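Local atomic coordinates of homoserine O-acetyltransferase (Bacillus anthracis str. 'Ames Ancestor', PDB entry 3I1I), a protein that probably transfers an acetyl group from acetyl-CoA to the hydroxyl of homoserine, a step toward methionine, using an alpha/beta-hydrolase fold. Residues S111-P114 with E119-M122. Sequence-based numbering, arbitrary orientation.
Sequences SINP and EYAM
Glu119 enters beside Ser111 and Ile112, its backbone joined to that of Ile112 by a single beta bridge. Its CA lies 3.2 Å from Ser111 O, a CA-H...O contact, while CG meets the end of the Ile112 side chain at CD1, 4.1 Å away. The carboxylate turns to Lys110 of the same chain, with which OE1 forms a salt bridge. At Tyr120 the same carbonyl receives the one direct hydrogen bond between the segments: Tyr120 N donates to Ser111 O at 3.0 Å, approaching nearly head-on, with a C=O...N angle of 176°. The phenol ring then lies against the backbone and side chain of Asn113. Asn113 CB sits over the ring centre in a CH-pi contact, 3.8 Å from the centroid of the Tyr120 ring. With CG trans to the backbone N (chi1 -179°), the Asn113 amide continues over the CE1 side of the ring and stacks on it, the two planes only 8° apart. A water bonds both polar ends, donating to Asn113 OD1 and, at 2.7 Å, to Tyr120 OH; OD1 also accepts from Lys115 N, which helps fix the amide. Pro114 CD packs 3.6 Å from Tyr120 OH. Elsewhere around the buried tyrosine, Phe124 meets its ring edge-to-face and Ile25 of strand 24-34 touches its side chain, while beyond it Met122 packs against helix 277-289 and Val254 of a second subunit. Together these contacts close a short loop excursion, pinned by one beta bridge and a tyrosine-asparagine stack, at the surface between strand 87-91 and helix 129-142 of the alpha/beta-hydrolase fold.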
loop_
_atom_site.group_PDB
_atom_site.type_symbol
_atom_site.label_atom_id
_atom_site.label_comp_id
_atom_site.label_asym_id
_atom_site.label_seq_id
_atom_site.Cartn_x
_atom_site.Cartn_y
_atom_site.Cartn_z
ATOM N N SER A 111 7.576 -20.319 15.329
ATOM C CA SER A 111 7.679 -21.382 16.319
ATOM C C SER A 111 7.897 -22.726 15.623
ATOM O O SER A 111 7.481 -22.919 14.467
ATOM C CB SER A 111 6.427 -21.413 17.217
ATOM O OG SER A 111 6.255 -20.168 17.895
ATOM N N ILE A 112 8.570 -23.650 16.318
ATOM C CA ILE A 112 8.803 -24.987 15.781
ATOM C C ILE A 112 7.540 -25.821 15.952
ATOM O O ILE A 112 6.990 -25.902 17.031
ATOM C CB ILE A 112 9.954 -25.726 16.517
ATOM C CG1 ILE A 112 11.247 -24.890 16.510
ATOM C CG2 ILE A 112 10.162 -27.122 15.923
ATOM C CD1 ILE A 112 11.808 -24.553 15.129
ATOM N N ASN A 113 7.082 -26.456 14.889
ATOM C CA ASN A 113 6.005 -27.429 15.011
ATOM C C ASN A 113 6.584 -28.720 15.626
ATOM O O ASN A 113 7.520 -29.285 15.083
ATOM C CB ASN A 113 5.434 -27.696 13.640
ATOM C CG ASN A 113 4.312 -28.670 13.662
ATOM O OD1 ASN A 113 4.021 -29.308 14.679
ATOM N ND2 ASN A 113 3.671 -28.814 12.520
ATOM N N PRO A 114 6.057 -29.162 16.782
ATOM C CA PRO A 114 6.707 -30.306 17.448
ATOM C C PRO A 114 6.515 -31.619 16.699
ATOM O O PRO A 114 7.335 -32.513 16.816
ATOM C CB PRO A 114 6.045 -30.373 18.824
ATOM C CG PRO A 114 5.034 -29.253 18.884
ATOM C CD PRO A 114 4.937 -28.591 17.559
ATOM N N GLU A 119 9.615 -25.028 11.389
ATOM C CA GLU A 119 8.772 -23.874 11.674
ATOM C C GLU A 119 7.418 -24.073 11.049
ATOM O O GLU A 119 7.318 -24.682 10.003
ATOM C CB GLU A 119 9.403 -22.599 11.151
ATOM C CG GLU A 119 10.506 -22.136 12.046
ATOM C CD GLU A 119 11.292 -20.968 11.485
ATOM O OE1 GLU A 119 10.988 -20.490 10.350
ATOM O OE2 GLU A 119 12.225 -20.535 12.214
ATOM N N TYR A 120 6.381 -23.595 11.727
ATOM C CA TYR A 120 5.025 -23.626 11.198
ATOM C C TYR A 120 4.926 -22.876 9.866
ATOM O O TYR A 120 4.259 -23.333 8.932
ATOM C CB TYR A 120 4.055 -22.978 12.187
ATOM C CG TYR A 120 3.655 -23.855 13.352
ATOM C CD1 TYR A 120 2.710 -24.853 13.187
ATOM C CD2 TYR A 120 4.184 -23.666 14.615
ATOM C CE1 TYR A 120 2.327 -25.656 14.229
ATOM C CE2 TYR A 120 3.802 -24.469 15.668
ATOM C CZ TYR A 120 2.867 -25.463 15.460
ATOM O OH TYR A 120 2.440 -26.260 16.484
ATOM N N ALA A 121 5.580 -21.718 9.794
ATOM C CA ALA A 121 5.461 -20.853 8.637
ATOM C C ALA A 121 3.975 -20.638 8.308
ATOM O O ALA A 121 3.168 -20.461 9.224
ATOM C CB ALA A 121 6.261 -21.431 7.453
HETATM N N MSE A 122 3.600 -20.685 7.032
HETATM C CA MSE A 122 2.196 -20.501 6.627
HETATM C C MSE A 122 1.278 -21.668 6.987
HETATM O O MSE A 122 0.045 -21.578 6.795
HETATM C CB MSE A 122 2.081 -20.173 5.136
HETATM C CG MSE A 122 2.807 -18.900 4.735
HETATM SE SE MSE A 122 2.411 -17.335 5.880
HETATM C CE MSE A 122 0.481 -17.281 5.622
HETATM O O HOH W 1 1.787 -28.801 15.727
#